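Long-range contacts in 361aa long hypothetical D-aminopeptidase (Pyrococcus horikoshii, PDB 2DRH), which probably acts as an aminopeptidase of the S58 family, although its own function has not been established: residues G60-E65 and E93-L98; G110-I115 and G127-L132. All coordinates share one frame; numbering follows the deposited sequence.

Contact 1: G60-E65 and E93-L98; sequences GNIYKE and ETPIIL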
loop_
_atom_site.group_PDB
_atom_site.type_symbol
_atom_site.label_atom_id
_atom_site.label_comp_id
_atom_site.label_asym_id
_atom_site.label_seq_id
_atom_site.Cartn_x
_atom_site.Cartn_y
_atom_site.Cartn_z
ATOM N N GLY A 60 -17.737 20.620 -16.873
ATOM C CA GLY A 60 -17.584 20.130 -18.231
ATOM C C GLY A 60 -17.580 18.612 -18.305
ATOM O O GLY A 60 -18.205 17.941 -17.477
ATOM N N ASN A 61 -16.877 18.075 -19.300
ATOM C CA ASN A 61 -16.779 16.631 -19.488
ATOM C C ASN A 61 -15.648 16.095 -18.603
ATOM O O ASN A 61 -14.471 16.302 -18.889
ATOM C CB ASN A 61 -16.487 16.301 -20.960
ATOM C CG ASN A 61 -16.581 14.808 -21.255
ATOM O OD1 ASN A 61 -15.992 13.981 -20.551
ATOM N ND2 ASN A 61 -17.319 14.460 -22.300
ATOM N N ILE A 62 -16.020 15.399 -17.532
ATOM C CA ILE A 62 -15.048 14.856 -16.584
ATOM C C ILE A 62 -14.125 13.787 -17.172
ATOM O O ILE A 62 -12.973 13.668 -16.766
ATOM C CB ILE A 62 -15.776 14.301 -15.344
ATOM C CG1 ILE A 62 -16.769 15.350 -14.839
ATOM C CG2 ILE A 62 -14.775 13.988 -14.243
ATOM C CD1 ILE A 62 -17.714 14.851 -13.780
ATOM N N TYR A 63 -14.620 13.022 -18.135
ATOM C CA TYR A 63 -13.806 11.986 -18.770
ATOM C C TYR A 63 -12.715 12.556 -19.692
ATOM O O TYR A 63 -11.560 12.106 -19.673
ATOM C CB TYR A 63 -14.702 11.054 -19.582
ATOM C CG TYR A 63 -13.963 9.920 -20.250
ATOM C CD1 TYR A 63 -13.490 8.834 -19.506
ATOM C CD2 TYR A 63 -13.750 9.922 -21.624
ATOM C CE1 TYR A 63 -12.826 7.775 -20.124
ATOM C CE2 TYR A 63 -13.087 8.865 -22.253
ATOM C CZ TYR A 63 -12.631 7.792 -21.493
ATOM O OH TYR A 63 -12.011 6.734 -22.119
ATOM N N LYS A 64 -13.087 13.538 -20.514
ATOM C CA LYS A 64 -12.135 14.150 -21.435
ATOM C C LYS A 64 -11.240 15.130 -20.692
ATOM O O LYS A 64 -10.099 15.361 -21.088
ATOM C CB LYS A 64 -12.880 14.848 -22.582
ATOM C CG LYS A 64 -13.662 13.876 -23.452
ATOM C CD LYS A 64 -12.730 12.880 -24.132
ATOM C CE LYS A 64 -13.505 11.757 -24.813
ATOM N NZ LYS A 64 -14.546 12.270 -25.749
ATOM N N GLU A 65 -11.765 15.710 -19.619
ATOM C CA GLU A 65 -10.985 16.630 -18.803
ATOM C C GLU A 65 -11.012 16.120 -17.375
ATOM O O GLU A 65 -11.899 16.455 -16.586
ATOM C CB GLU A 65 -11.537 18.058 -18.893
ATOM C CG GLU A 65 -11.306 18.666 -20.263
ATOM C CD GLU A 65 -11.487 20.165 -20.286
ATOM O OE1 GLU A 65 -12.612 20.630 -19.999
ATOM O OE2 GLU A 65 -10.498 20.871 -20.597
ATOM N N GLU A 93 -12.262 10.495 -13.592
ATOM C CA GLU A 93 -12.770 10.805 -14.928
ATOM C C GLU A 93 -14.264 10.624 -15.093
ATOM O O GLU A 93 -14.764 10.487 -16.215
ATOM C CB GLU A 93 -12.050 9.932 -15.959
ATOM C CG GLU A 93 -12.059 8.444 -15.619
ATOM C CD GLU A 93 -11.334 7.593 -16.648
ATOM O OE1 GLU A 93 -10.218 7.978 -17.075
ATOM O OE2 GLU A 93 -11.874 6.529 -17.018
ATOM N N THR A 94 -14.974 10.626 -13.973
ATOM C CA THR A 94 -16.406 10.447 -13.993
ATOM C C THR A 94 -16.988 11.161 -12.800
ATOM O O THR A 94 -16.269 11.486 -11.855
ATOM C CB THR A 94 -16.786 8.953 -13.844
ATOM O OG1 THR A 94 -16.445 8.510 -12.519
ATOM C CG2 THR A 94 -16.039 8.089 -14.877
ATOM N N PRO A 95 -18.294 11.461 -12.841
ATOM C CA PRO A 95 -18.839 12.127 -11.661
ATOM C C PRO A 95 -18.785 11.077 -10.546
ATOM O O PRO A 95 -18.730 9.874 -10.823
ATOM C CB PRO A 95 -20.268 12.488 -12.082
ATOM C CG PRO A 95 -20.580 11.539 -13.176
ATOM C CD PRO A 95 -19.277 11.421 -13.934
ATOM N N ILE A 96 -18.782 11.533 -9.298
ATOM C CA ILE A 96 -18.702 10.638 -8.151
ATOM C C ILE A 96 -20.097 10.299 -7.664
ATOM O O ILE A 96 -20.890 11.181 -7.373
ATOM C CB ILE A 96 -17.906 11.294 -7.020
ATOM C CG1 ILE A 96 -16.598 11.853 -7.585
ATOM C CG2 ILE A 96 -17.635 10.271 -5.912
ATOM C CD1 ILE A 96 -15.790 12.659 -6.590
ATOM N N ILE A 97 -20.378 9.007 -7.568
ATOM C CA ILE A 97 -21.691 8.534 -7.170
ATOM C C ILE A 97 -21.682 7.798 -5.843
ATOM O O ILE A 97 -20.803 6.974 -5.568
ATOM C CB ILE A 97 -22.280 7.589 -8.258
ATOM C CG1 ILE A 97 -22.284 8.296 -9.619
ATOM C CG2 ILE A 97 -23.694 7.160 -7.879
ATOM C CD1 ILE A 97 -23.228 9.483 -9.687
ATOM N N LEU A 98 -22.679 8.110 -5.025
ATOM C CA LEU A 98 -22.838 7.490 -3.726
ATOM C C LEU A 98 -24.232 6.881 -3.692
ATOM O O LEU A 98 -25.177 7.458 -4.233
ATOM C CB LEU A 98 -22.697 8.535 -2.617
ATOM C CG LEU A 98 -21.471 9.456 -2.715
ATOM C CD1 LEU A 98 -21.397 10.345 -1.481
ATOM C CD2 LEU A 98 -20.211 8.632 -2.845
#

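Contact 2: G110-I115 and G127-L132; sequences GLLDYI and GSVNPL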
loop_
_atom_site.group_PDB
_atom_site.type_symbol
_atom_site.label_atom_id
_atom_site.label_comp_id
_atom_site.label_asym_id
_atom_site.label_seq_id
_atom_site.Cartn_x
_atom_site.Cartn_y
_atom_site.Cartn_z
ATOM N N GLY A 110 -26.125 2.942 -14.372
ATOM C CA GLY A 110 -26.629 4.277 -14.646
ATOM C C GLY A 110 -25.535 5.260 -15.000
ATOM O O GLY A 110 -25.666 6.047 -15.939
ATOM N N LEU A 111 -24.449 5.223 -14.237
ATOM C CA LEU A 111 -23.319 6.101 -14.477
ATOM C C LEU A 111 -22.809 5.892 -15.902
ATOM O O LEU A 111 -22.540 6.857 -16.633
ATOM C CB LEU A 111 -22.209 5.806 -13.464
ATOM C CG LEU A 111 -20.919 6.611 -13.587
ATOM C CD1 LEU A 111 -21.240 8.106 -13.648
ATOM C CD2 LEU A 111 -20.020 6.299 -12.403
ATOM N N LEU A 112 -22.665 4.634 -16.301
ATOM C CA LEU A 112 -22.201 4.344 -17.651
ATOM C C LEU A 112 -23.206 4.876 -18.670
ATOM O O LEU A 112 -22.819 5.305 -19.759
ATOM C CB LEU A 112 -22.004 2.841 -17.853
ATOM C CG LEU A 112 -20.788 2.209 -17.169
ATOM C CD1 LEU A 112 -20.759 0.721 -17.470
ATOM C CD2 LEU A 112 -19.510 2.875 -17.666
ATOM N N ASP A 113 -24.493 4.844 -18.327
ATOM C CA ASP A 113 -25.508 5.353 -19.242
ATOM C C ASP A 113 -25.171 6.806 -19.573
ATOM O O ASP A 113 -25.165 7.210 -20.738
ATOM C CB ASP A 113 -26.904 5.309 -18.611
ATOM C CG ASP A 113 -27.492 3.908 -18.558
ATOM O OD1 ASP A 113 -27.021 3.019 -19.299
ATOM O OD2 ASP A 113 -28.448 3.710 -17.778
ATOM N N TYR A 114 -24.896 7.583 -18.531
ATOM C CA TYR A 114 -24.561 8.992 -18.685
ATOM C C TYR A 114 -23.265 9.173 -19.470
ATOM O O TYR A 114 -23.228 9.886 -20.471
ATOM C CB TYR A 114 -24.429 9.653 -17.303
ATOM C CG TYR A 114 -24.000 11.111 -17.349
ATOM C CD1 TYR A 114 -24.883 12.112 -17.769
ATOM C CD2 TYR A 114 -22.701 11.484 -16.998
ATOM C CE1 TYR A 114 -24.480 13.449 -17.841
ATOM C CE2 TYR A 114 -22.287 12.820 -17.068
ATOM C CZ TYR A 114 -23.182 13.794 -17.488
ATOM O OH TYR A 114 -22.772 15.106 -17.551
ATOM N N ILE A 115 -22.207 8.514 -19.007
ATOM C CA ILE A 115 -20.889 8.601 -19.626
ATOM C C ILE A 115 -20.818 8.228 -21.102
ATOM O O ILE A 115 -20.194 8.945 -21.895
ATOM C CB ILE A 115 -19.861 7.739 -18.846
ATOM C CG1 ILE A 115 -19.675 8.318 -17.438
ATOM C CG2 ILE A 115 -18.525 7.699 -19.586
ATOM C CD1 ILE A 115 -18.897 7.416 -16.497
ATOM N N GLY A 127 -10.007 4.087 -25.140
ATOM C CA GLY A 127 -10.199 3.112 -24.079
ATOM C C GLY A 127 -11.557 3.120 -23.398
ATOM O O GLY A 127 -12.491 3.777 -23.859
ATOM N N SER A 128 -11.665 2.381 -22.295
ATOM C CA SER A 128 -12.918 2.294 -21.552
ATOM C C SER A 128 -13.012 3.421 -20.528
ATOM O O SER A 128 -12.396 4.469 -20.696
ATOM C CB SER A 128 -13.027 0.935 -20.847
ATOM O OG SER A 128 -12.055 0.806 -19.823
ATOM N N VAL A 129 -13.778 3.204 -19.464
ATOM C CA VAL A 129 -13.936 4.224 -18.440
ATOM C C VAL A 129 -13.993 3.634 -17.040
ATOM O O VAL A 129 -14.493 2.528 -16.836
ATOM C CB VAL A 129 -15.203 5.069 -18.697
ATOM C CG1 VAL A 129 -16.432 4.178 -18.708
ATOM C CG2 VAL A 129 -15.325 6.154 -17.647
ATOM N N ASN A 130 -13.483 4.399 -16.078
ATOM C CA ASN A 130 -13.432 3.976 -14.687
ATOM C C ASN A 130 -14.494 4.642 -13.809
ATOM O O ASN A 130 -14.241 5.662 -13.170
ATOM C CB ASN A 130 -12.032 4.258 -14.137
ATOM C CG ASN A 130 -11.838 3.732 -12.730
ATOM O OD1 ASN A 130 -12.167 2.578 -12.428
ATOM N ND2 ASN A 130 -11.293 4.569 -11.862
ATOM N N PRO A 131 -15.706 4.069 -13.769
ATOM C CA PRO A 131 -16.771 4.648 -12.948
ATOM C C PRO A 131 -16.413 4.623 -11.469
ATOM O O PRO A 131 -15.902 3.622 -10.961
ATOM C CB PRO A 131 -17.977 3.772 -13.280
ATOM C CG PRO A 131 -17.360 2.458 -13.633
ATOM C CD PRO A 131 -16.190 2.871 -14.476
ATOM N N LEU A 132 -16.682 5.729 -10.785
ATOM C CA LEU A 132 -16.381 5.845 -9.366
ATOM C C LEU A 132 -17.662 5.853 -8.548
ATOM O O LEU A 132 -18.460 6.792 -8.623
ATOM C CB LEU A 132 -15.583 7.121 -9.113
ATOM C CG LEU A 132 -15.101 7.448 -7.700
ATOM C CD1 LEU A 132 -14.264 6.303 -7.120
ATOM C CD2 LEU A 132 -14.271 8.729 -7.782
#

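Contact 1: G60-E65 and E93-L98
Glu93 and Tyr63 run side by side and point the same way, the carboxylate meeting an edge of the phenol ring rather than a face. OE2 of Glu93 sits near the ring plane, 3.5 Å from CE1 of Tyr63, and the carboxylate is turned 75° from the ring. Glu93 CG is wedged between its own backbone N and carbonyl carbon (chi1 51°), and the chain then runs out fully extended, which carries the acid along the CD1-CE1 edge. Behind this pair the backbones pass closely: Glu93 O lies 3.1 Å from Tyr63 CA, and Ile62 O takes a CA-H...O contact from Glu93 CA at 3.4 Å. Ile62 lies along the next residues, its CG2 3.4 Å from Thr94 N and its CD1 3.8 Å from Pro95 CD.

The polar ends are held by residues elsewhere in the chain. Glu93 OE2 probably accepts from the backbone N of Asn130, OE1 forms a salt bridge with Lys66, and Tyr63 OH probably bonds to Ser128 O. Without the carboxylate, as with an alanine here, Lys66 and the Asn130 amide would probably lose their partner and a gap would open along the tyrosine edge.

The bend that presents Ile62 and Tyr63 is an Asx motif: Lys64 N donates to Asn61 OD1 (2.9 Å, 165° at the hydrogen), approaching from above the amide's carbonyl plane, while Glu65 N bonds to Asn61 O at 2.9 Å. This buried packing sets the turn leading into strand 65-73 against the residues leading into strand 96-100, the strand flanked by 48-56 and 132-136 in a mixed four-stranded sheet.

Contact 2: G110-I115 and G127-L132
Helix 104-118 turns Leu111, Leu112 and Ile115 onto the irregular chain leading into strand 132-136, where Val129 and Pro131 receive them. At one end, Leu111 CD2 presses on Pro131 CB at 3.4 Å, tighter than usual carbon-carbon contact, with the leucine lying aslant to the proline ring. With CG anti to the backbone N (chi1 178°), the leucine reaches out to the loop, and its CD2 also comes within 3.8 Å of Leu132 N.

Strands 96-100 and 132-136 are parallel neighbours in the sheet, and the helix joins them as a beta-alpha-beta crossover, packing here on the connection that returns from it to strand 132-136. Val129 is shared by two helix residues: Leu112 reaches CG1, and Ile115 lies mainly against CG2. Val129 CG1 meets Leu112 CD2 at 3.5 Å, the two side chains passing antiparallel. Val129 CG2 lies 4.0 Å from both CD1 and CG2 of Ile115, a looser fit.

Leu111 also touches Ile158 of helix 151-160. The second subunit, another copy of the protein, also reaches this contact: Leu112 packs on Arg147 of that subunit and Val129 on its Leu102, while Asp113 is salt-bridged both to Arg151 of its own chain and to Arg147 of the neighbour.

In the fold
Contacts 1 and 2 follow one another along the chain, with centres about 9 Å apart, and meet where Tyr63, Glu93 and Thr94 reach 128-132 and Ile115. The two polar links between them are short, 2.7 Å from Tyr63 OH to Ser128 O and 2.8 Å from Glu93 OE2 to Asn130 N. Both end on main-chain atoms of 127-132, so side chains of contact 1 probably help to fix the segment that the helix of contact 2 packs against. Apolar packing adds to this, Thr94 CG2 lying 3.4 Å from Ile115 CD1, and Thr94 OG1 is hydrogen-bonded with Leu132 N. The second subunit touches contact 2, whereas no other chain of the assembly touches contact 1.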